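Local coordinates for erythrocyte membrane protein 1 (Plasmodium falciparum, PDB 6S8T) that serves, as an ICAM-1-binding DBLbeta domain of a PfEMP1 adhesin, in attaching malaria-infected erythrocytes to host cells, at residues A79-I92 and M151-N164. Numbering follows the deposited sequence. Where two conformers were deposited one is given.
Sequences ACTGKDGNNERFKI and MDADEIIKRYKKHN
Two side chains of the 79-92 loop grip Arg159 NH2. It donates to Asn87 OD1 at 2.7 Å, meeting that oxygen from above the carbonyl plane. Asp84 OD2 lies 3.0 Å from the same Arg159 NH2, but well out of the guanidinium plane, so this salt bridge rests on charge alone. Asp84 CB sits over the guanidinium face. Within the helix, Arg159 NE pairs with Glu155 OE2, and a water links Arg159 NH1 to Asp84 O. Asp84 also ties its own loop, taking the backbone N of Glu88 on the syn lone pair of OD1. His163 ND1 accepts from Phe90 N at 3.1 Å, nearly in the ring plane, which suggests that the ring proton sits on NE2; NE2 points weakly at Asn87 OD1. In this Duffy-binding-like domain, the irregular 79-92 segment packs along the last turns of helix 137-163. The Cys80-Cys119 disulfide anchors the loop near one end; Cys80 SG rests on Glu155 CB. Arg89 reaches toward Asp152 with an extended chain, CG anti to the backbone N (chi1 -173°). Its NH1 donates to Asp152 OD1 at 2.9 Å, on the syn side. Ile156 CG1 covers one face of that guanidinium. Ser185 and Cys119 N also bind the Asp152 carboxylate. Phe90 lies obliquely against Tyr160, ring planes 48° apart, and its CZ meets Ile156 CG2 at 3.8 Å. Trp304 of helix 293-319 touches both aromatic rings.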
ATOM      1  N   ALA A  79       6.525  -0.791  18.922  1.00 63.54           N
ATOM      2  CA  ALA A  79       6.078  -1.201  17.595  1.00 57.03           C
ATOM      3  C   ALA A  79       7.033  -0.727  16.507  1.00 58.26           C
ATOM      4  O   ALA A  79       7.213  -1.421  15.500  1.00 51.52           O
ATOM      5  CB  ALA A  79       4.665  -0.685  17.328  1.00 55.41           C
ATOM      6  N   CYS A  80       7.655   0.441  16.687  1.00 54.31           N
ATOM      7  CA  CYS A  80       8.617   0.962  15.726  1.00 55.51           C
ATOM      8  C   CYS A  80      10.054   0.581  16.067  1.00 56.48           C
ATOM      9  O   CYS A  80      10.987   1.197  15.538  1.00 57.12           O
ATOM     10  CB  CYS A  80       8.500   2.484  15.615  1.00 60.14           C
ATOM     11  SG  CYS A  80       6.975   3.119  14.868  1.00 68.89           S
ATOM     12  N   THR A  81      10.252  -0.414  16.929  1.00 63.11           N
ATOM     13  CA  THR A  81      11.596  -0.771  17.369  1.00 60.94           C
ATOM     14  C   THR A  81      12.421  -1.291  16.199  1.00 63.19           C
ATOM     15  O   THR A  81      12.054  -2.282  15.555  1.00 58.57           O
ATOM     16  CB  THR A  81      11.530  -1.817  18.481  1.00 63.51           C
ATOM     17  OG1 THR A  81      10.948  -1.234  19.653  1.00 64.11           O
ATOM     18  CG2 THR A  81      12.924  -2.323  18.817  1.00 67.60           C
ATOM     19  N   GLY A  82      13.526  -0.609  15.919  1.00 63.33           N
ATOM     20  CA  GLY A  82      14.446  -1.037  14.881  1.00 65.58           C
ATOM     21  C   GLY A  82      13.921  -0.970  13.463  1.00 64.52           C
ATOM     22  O   GLY A  82      14.239  -1.846  12.650  1.00 66.22           O
ATOM     23  N   LYS A  83      13.132   0.050  13.138  1.00 62.62           N
ATOM     24  CA  LYS A  83      12.580   0.220  11.802  1.00 58.14           C
ATOM     25  C   LYS A  83      13.171   1.461  11.144  1.00 57.24           C
ATOM     26  O   LYS A  83      13.289   2.515  11.778  1.00 57.34           O
ATOM     27  CB  LYS A  83      11.050   0.332  11.844  1.00 56.37           C
ATOM     28  CG  LYS A  83      10.340  -0.880  12.447  1.00 53.85           C
ATOM     29  CD  LYS A  83      10.498  -2.122  11.577  1.00 50.01           C
ATOM     30  CE  LYS A  83       9.818  -3.326  12.208  1.00 50.83           C
ATOM     31  NZ  LYS A  83      10.011  -4.570  11.412  1.00 49.62           N
ATOM     32  N   ASP A  84      13.536   1.324   9.867  1.00 55.95           N
ATOM     33  CA  ASP A  84      14.069   2.410   9.041  1.00 52.76           C
ATOM     34  C   ASP A  84      15.341   2.999   9.661  1.00 56.12           C
ATOM     35  O   ASP A  84      15.403   4.166  10.053  1.00 57.21           O
ATOM     36  CB  ASP A  84      13.011   3.497   8.812  1.00 50.98           C
ATOM     37  CG  ASP A  84      13.410   4.473   7.717  1.00 53.89           C
ATOM     38  OD1 ASP A  84      14.240   4.103   6.860  1.00 52.68           O
ATOM     39  OD2 ASP A  84      12.898   5.612   7.720  1.00 53.41           O
ATOM     40  N   GLY A  85      16.370   2.149   9.722  1.00 58.00           N
ATOM     41  CA  GLY A  85      17.638   2.551  10.307  1.00 65.52           C
ATOM     42  C   GLY A  85      18.435   3.526   9.468  1.00 68.02           C
ATOM     43  O   GLY A  85      19.325   4.199  10.000  1.00 65.43           O
ATOM     44  N   ASN A  86      18.143   3.619   8.171  1.00 64.60           N
ATOM     45  CA  ASN A  86      18.854   4.521   7.278  1.00 67.08           C
ATOM     46  C   ASN A  86      18.038   5.746   6.895  1.00 64.28           C
ATOM     47  O   ASN A  86      18.511   6.560   6.095  1.00 59.55           O
ATOM     48  CB  ASN A  86      19.290   3.775   6.013  1.00 70.36           C
ATOM     49  CG  ASN A  86      20.270   2.659   6.307  1.00 75.55           C
ATOM     50  OD1 ASN A  86      21.157   2.800   7.150  1.00 78.84           O
ATOM     51  ND2 ASN A  86      20.109   1.535   5.617  1.00 74.16           N
ATOM     52  N   ASN A  87      16.831   5.895   7.441  1.00 62.74           N
ATOM     53  CA  ASN A  87      15.944   7.016   7.134  1.00 64.56           C
ATOM     54  C   ASN A  87      15.680   7.112   5.630  1.00 62.11           C
ATOM     55  O   ASN A  87      15.977   8.113   4.976  1.00 64.50           O
ATOM     56  CB  ASN A  87      16.508   8.329   7.685  1.00 70.36           C
ATOM     57  CG  ASN A  87      16.542   8.353   9.198  1.00 75.17           C
ATOM     58  OD1 ASN A  87      15.551   8.689   9.844  1.00 74.27           O
ATOM     59  ND2 ASN A  87      17.686   7.991   9.774  1.00 78.34           N
ATOM     60  N   GLU A  88      15.108   6.038   5.091  1.00 57.48           N
ATOM     61  CA  GLU A  88      14.752   5.973   3.682  1.00 54.26           C
ATOM     62  C   GLU A  88      13.254   5.900   3.443  1.00 48.96           C
ATOM     63  O   GLU A  88      12.833   5.936   2.281  1.00 51.82           O
ATOM     64  CB  GLU A  88      15.416   4.761   3.016  1.00 54.83           C
ATOM     65  CG  GLU A  88      16.924   4.810   2.989  1.00 61.36           C
ATOM     66  CD  GLU A  88      17.526   3.562   2.384  1.00 66.91           C
ATOM     67  OE1 GLU A  88      16.813   2.539   2.307  1.00 66.30           O
ATOM     68  OE2 GLU A  88      18.708   3.605   1.979  1.00 70.87           O
ATOM     69  N   ARG A  89      12.439   5.834   4.501  1.00 46.06           N
ATOM     70  CA  ARG A  89      11.044   5.423   4.352  1.00 43.63           C
ATOM     71  C   ARG A  89      10.255   6.376   3.462  1.00 42.82           C
ATOM     72  O   ARG A  89       9.448   5.937   2.635  1.00 40.73           O
ATOM     73  CB  ARG A  89      10.377   5.301   5.722  1.00 44.11           C
ATOM     74  CG  ARG A  89       8.977   4.703   5.662  1.00 45.42           C
ATOM     75  CD  ARG A  89       8.375   4.491   7.043  1.00 48.40           C
ATOM     76  NE  ARG A  89       7.113   3.761   6.962  1.00 47.80           N
ATOM     77  CZ  ARG A  89       6.310   3.512   7.994  1.00 47.98           C
ATOM     78  NH1 ARG A  89       5.181   2.840   7.805  1.00 39.60           N
ATOM     79  NH2 ARG A  89       6.626   3.937   9.210  1.00 43.16           N
ATOM     80  N   PHE A  90      10.462   7.683   3.616  1.00 43.52           N
ATOM     81  CA  PHE A  90       9.718   8.654   2.824  1.00 45.21           C
ATOM     82  C   PHE A  90      10.655   9.630   2.125  1.00 45.29           C
ATOM     83  O   PHE A  90      10.299  10.789   1.897  1.00 44.39           O
ATOM     84  CB  PHE A  90       8.698   9.398   3.687  1.00 46.51           C
ATOM     85  CG  PHE A  90       7.575   8.524   4.184  1.00 45.29           C
ATOM     86  CD1 PHE A  90       6.586   8.085   3.314  1.00 45.93           C
ATOM     87  CD2 PHE A  90       7.508   8.143   5.516  1.00 43.63           C
ATOM     88  CE1 PHE A  90       5.552   7.280   3.763  1.00 43.85           C
ATOM     89  CE2 PHE A  90       6.478   7.342   5.972  1.00 42.54           C
ATOM     90  CZ  PHE A  90       5.498   6.909   5.093  1.00 43.30           C
ATOM     91  N   LYS A  91      11.850   9.170   1.766  1.00 44.83           N
ATOM     92  CA  LYS A  91      12.797   9.983   1.017  1.00 46.25           C
ATOM     93  C   LYS A  91      12.533   9.836  -0.478  1.00 46.87           C
ATOM     94  O   LYS A  91      12.365   8.719  -0.980  1.00 44.39           O
ATOM     95  CB  LYS A  91      14.235   9.580   1.345  1.00 52.28           C
ATOM     96  CG  LYS A  91      15.279  10.472   0.702  1.00 61.45           C
ATOM     97  CD  LYS A  91      16.688  10.070   1.114  1.00 67.48           C
ATOM     98  CE  LYS A  91      17.728  10.937   0.422  1.00 69.53           C
ATOM     99  NZ  LYS A  91      19.112  10.540   0.785  1.00 72.77           N
ATOM    100  N   ILE A  92      12.489  10.969  -1.179  1.00 47.64           N
ATOM    101  CA  ILE A  92      12.272  10.968  -2.621  1.00 47.53           C
ATOM    102  C   ILE A  92      13.464  10.317  -3.313  1.00 47.56           C
ATOM    103  O   ILE A  92      14.622  10.663  -3.047  1.00 46.65           O
ATOM    104  CB  ILE A  92      12.046  12.402  -3.127  1.00 48.70           C
ATOM    105  CG1 ILE A  92      10.693  12.938  -2.651  1.00 47.51           C
ATOM    106  CG2 ILE A  92      12.142  12.467  -4.643  1.00 46.69           C
ATOM    107  CD1 ILE A  92      10.425  14.369  -3.069  1.00 44.77           C
ATOM    108  N   MET A 151       1.032   3.712  16.549  1.00 42.85           N
ATOM    109  CA  MET A 151       2.442   4.082  16.461  0.50 44.92           C
ATOM    110  C   MET A 151       2.915   4.169  15.016  1.00 44.00           C
ATOM    111  O   MET A 151       3.789   4.984  14.703  1.00 39.64           O
ATOM    112  CB  MET A 151       3.301   3.090  17.247  0.50 47.28           C
ATOM    113  CG  MET A 151       3.021   3.080  18.745  0.50 50.42           C
ATOM    114  SD  MET A 151       4.175   2.063  19.691  0.50 54.04           S
ATOM    115  CE  MET A 151       5.702   2.972  19.467  0.50 54.92           C
ATOM    116  N   ASP A 152       2.357   3.349  14.120  1.00 37.94           N
ATOM    117  CA  ASP A 152       2.764   3.435  12.720  1.00 37.02           C
ATOM    118  C   ASP A 152       2.227   4.708  12.074  1.00 39.99           C
ATOM    119  O   ASP A 152       2.919   5.339  11.266  1.00 42.09           O
ATOM    120  CB  ASP A 152       2.302   2.196  11.946  1.00 34.64           C
ATOM    121  CG  ASP A 152       2.922   2.108  10.555  1.00 37.19           C
ATOM    122  OD1 ASP A 152       4.169   2.056  10.450  1.00 38.15           O
ATOM    123  OD2 ASP A 152       2.161   2.087   9.565  1.00 36.72           O
ATOM    124  N   ALA A 153       1.001   5.105  12.427  1.00 39.52           N
ATOM    125  CA  ALA A 153       0.454   6.361  11.923  1.00 38.58           C
ATOM    126  C   ALA A 153       1.250   7.557  12.431  1.00 41.33           C
ATOM    127  O   ALA A 153       1.499   8.509  11.682  1.00 41.39           O
ATOM    128  CB  ALA A 153      -1.015   6.490  12.318  1.00 36.98           C
ATOM    129  N   ASP A 154       1.648   7.534  13.704  1.00 45.55           N
ATOM    130  CA  ASP A 154       2.435   8.637  14.248  1.00 47.35           C
ATOM    131  C   ASP A 154       3.806   8.710  13.584  1.00 45.21           C
ATOM    132  O   ASP A 154       4.304   9.804  13.294  1.00 44.68           O
ATOM    133  CB  ASP A 154       2.567   8.487  15.764  1.00 54.00           C
ATOM    134  CG  ASP A 154       3.319   9.641  16.406  1.00 72.87           C
ATOM    135  OD1 ASP A 154       2.838  10.793  16.326  1.00 79.20           O
ATOM    136  OD2 ASP A 154       4.393   9.395  16.999  1.00 78.13           O
ATOM    137  N   GLU A 155       4.419   7.555  13.313  1.00 45.62           N
ATOM    138  CA  GLU A 155       5.727   7.538  12.669  1.00 47.05           C
ATOM    139  C   GLU A 155       5.650   8.002  11.218  1.00 48.88           C
ATOM    140  O   GLU A 155       6.595   8.624  10.718  1.00 53.93           O
ATOM    141  CB  GLU A 155       6.329   6.135  12.745  1.00 49.60           C
ATOM    142  CG  GLU A 155       7.820   6.075  12.463  1.00 55.46           C
ATOM    143  CD  GLU A 155       8.650   6.662  13.591  1.00 63.74           C
ATOM    144  OE1 GLU A 155       8.158   6.702  14.737  1.00 66.41           O
ATOM    145  OE2 GLU A 155       9.795   7.087  13.331  1.00 68.90           O
ATOM    146  N   ILE A 156       4.544   7.711  10.527  1.00 45.71           N
ATOM    147  CA  ILE A 156       4.397   8.144   9.139  1.00 39.36           C
ATOM    148  C   ILE A 156       4.349   9.664   9.058  1.00 38.75           C
ATOM    149  O   ILE A 156       5.014  10.279   8.215  1.00 39.52           O
ATOM    150  CB  ILE A 156       3.141   7.510   8.508  1.00 38.19           C
ATOM    151  CG1 ILE A 156       3.378   6.033   8.196  1.00 35.87           C
ATOM    152  CG2 ILE A 156       2.738   8.258   7.246  1.00 35.13           C
ATOM    153  CD1 ILE A 156       2.118   5.301   7.758  1.00 31.33           C
ATOM    154  N   ILE A 157       3.564  10.293   9.933  1.00 39.76           N
ATOM    155  CA  ILE A 157       3.424  11.746   9.899  1.00 44.45           C
ATOM    156  C   ILE A 157       4.762  12.422  10.179  1.00 48.71           C
ATOM    157  O   ILE A 157       5.166  13.347   9.462  1.00 49.59           O
ATOM    158  CB  ILE A 157       2.333  12.191  10.890  1.00 46.91           C
ATOM    159  CG1 ILE A 157       0.980  11.618  10.457  1.00 48.90           C
ATOM    160  CG2 ILE A 157       2.293  13.712  11.008  1.00 48.40           C
ATOM    161  CD1 ILE A 157      -0.155  11.889  11.417  1.00 52.63           C
ATOM    162  N   LYS A 158       5.487  11.953  11.199  1.00 49.53           N
ATOM    163  CA  LYS A 158       6.733  12.614  11.578  1.00 53.81           C
ATOM    164  C   LYS A 158       7.844  12.359  10.563  1.00 51.52           C
ATOM    165  O   LYS A 158       8.593  13.279  10.216  1.00 51.87           O
ATOM    166  CB  LYS A 158       7.168  12.163  12.973  1.00 63.08           C
ATOM    167  CG  LYS A 158       6.209  12.567  14.089  1.00 70.33           C
ATOM    168  CD  LYS A 158       6.722  12.125  15.454  1.00 76.23           C
ATOM    169  CE  LYS A 158       5.736  12.473  16.563  1.00 80.34           C
ATOM    170  NZ  LYS A 158       5.446  13.937  16.626  1.00 83.45           N
ATOM    171  N   ARG A 159       7.977  11.121  10.079  1.00 51.43           N
ATOM    172  CA  ARG A 159       9.069  10.818   9.158  1.00 51.82           C
ATOM    173  C   ARG A 159       8.829  11.409   7.775  1.00 53.22           C
ATOM    174  O   ARG A 159       9.790  11.718   7.065  1.00 58.47           O
ATOM    175  CB  ARG A 159       9.283   9.310   9.055  1.00 52.21           C
ATOM    176  CG  ARG A 159       9.995   8.712  10.247  1.00 57.70           C
ATOM    177  CD  ARG A 159      10.378   7.266   9.994  1.00 59.30           C
ATOM    178  NE  ARG A 159      11.224   6.741  11.061  1.00 66.77           N
ATOM    179  CZ  ARG A 159      12.550   6.836  11.077  1.00 65.14           C
ATOM    180  NH1 ARG A 159      13.241   6.331  12.089  1.00 67.98           N
ATOM    181  NH2 ARG A 159      13.185   7.433  10.078  1.00 62.17           N
ATOM    182  N   TYR A 160       7.567  11.566   7.371  1.00 53.87           N
ATOM    183  CA  TYR A 160       7.284  12.233   6.105  1.00 52.31           C
ATOM    184  C   TYR A 160       7.743  13.685   6.149  1.00 54.26           C
ATOM    185  O   TYR A 160       8.389  14.175   5.215  1.00 52.76           O
ATOM    186  CB  TYR A 160       5.790  12.150   5.785  1.00 51.76           C
ATOM    187  CG  TYR A 160       5.450  12.450   4.341  1.00 56.15           C
ATOM    188  CD1 TYR A 160       5.470  13.753   3.851  1.00 60.34           C
ATOM    189  CD2 TYR A 160       5.097  11.428   3.471  1.00 59.03           C
ATOM    190  CE1 TYR A 160       5.155  14.022   2.530  1.00 63.50           C
ATOM    191  CE2 TYR A 160       4.781  11.686   2.153  1.00 59.27           C
ATOM    192  CZ  TYR A 160       4.810  12.981   1.687  1.00 63.17           C
ATOM    193  OH  TYR A 160       4.493  13.230   0.371  1.00 67.07           O
ATOM    194  N   LYS A 161       7.414  14.390   7.233  1.00 47.98           N
ATOM    195  CA  LYS A 161       7.858  15.771   7.375  1.00 58.98           C
ATOM    196  C   LYS A 161       9.371  15.861   7.527  1.00 56.18           C
ATOM    197  O   LYS A 161       9.983  16.818   7.041  1.00 57.79           O
ATOM    198  CB  LYS A 161       7.151  16.430   8.563  1.00 60.21           C
ATOM    199  CG  LYS A 161       5.653  16.617   8.350  1.00 59.57           C
ATOM    200  CD  LYS A 161       5.015  17.470   9.438  1.00 65.42           C
ATOM    201  CE  LYS A 161       4.866  16.703  10.739  1.00 69.18           C
ATOM    202  NZ  LYS A 161       4.196  17.525  11.789  1.00 73.16           N
ATOM    203  N   LYS A 162       9.990  14.871   8.172  1.00 55.00           N
ATOM    204  CA  LYS A 162      11.435  14.908   8.373  1.00 58.30           C
ATOM    205  C   LYS A 162      12.184  14.612   7.079  1.00 56.78           C
ATOM    206  O   LYS A 162      13.118  15.332   6.712  1.00 58.33           O
ATOM    207  CB  LYS A 162      11.837  13.915   9.462  1.00 62.01           C
ATOM    208  CG  LYS A 162      13.337  13.786   9.653  1.00 65.40           C
ATOM    209  CD  LYS A 162      13.670  12.649  10.604  1.00 67.65           C
ATOM    210  CE  LYS A 162      15.171  12.521  10.802  1.00 75.88           C
ATOM    211  NZ  LYS A 162      15.885  12.322   9.509  1.00 80.69           N
ATOM    212  N   HIS A 163      11.786  13.552   6.370  1.00 54.90           N
ATOM    213  CA  HIS A 163      12.517  13.147   5.175  1.00 55.33           C
ATOM    214  C   HIS A 163      12.360  14.139   4.029  1.00 56.35           C
ATOM    215  O   HIS A 163      13.164  14.114   3.091  1.00 56.80           O
ATOM    216  CB  HIS A 163      12.075  11.748   4.742  1.00 51.89           C
ATOM    217  CG  HIS A 163      12.496  10.671   5.692  1.00 53.63           C
ATOM    218  ND1 HIS A 163      12.028   9.376   5.615  1.00 53.00           N
ATOM    219  CD2 HIS A 163      13.350  10.699   6.744  1.00 56.20           C
ATOM    220  CE1 HIS A 163      12.572   8.655   6.578  1.00 54.29           C
ATOM    221  NE2 HIS A 163      13.379   9.433   7.277  1.00 55.12           N
ATOM    222  N   ASN A 164      11.360  15.017   4.087  1.00 55.92           N
ATOM    223  CA  ASN A 164      11.171  16.052   3.083  1.00 54.22           C
ATOM    224  C   ASN A 164      11.447  17.453   3.613  1.00 60.28           C
ATOM    225  O   ASN A 164      11.230  18.425   2.883  1.00 61.86           O
ATOM    226  CB  ASN A 164       9.748  15.986   2.515  1.00 51.69           C
ATOM    227  CG  ASN A 164       9.474  14.685   1.790  1.00 52.62           C
ATOM    228  OD1 ASN A 164       9.651  14.588   0.578  1.00 55.59           O
ATOM    229  ND2 ASN A 164       9.056  13.671   2.534  1.00 46.65           N
TER
HETATM  230  O   HOH W   1      15.700   5.697  12.693  1.00 62.00           O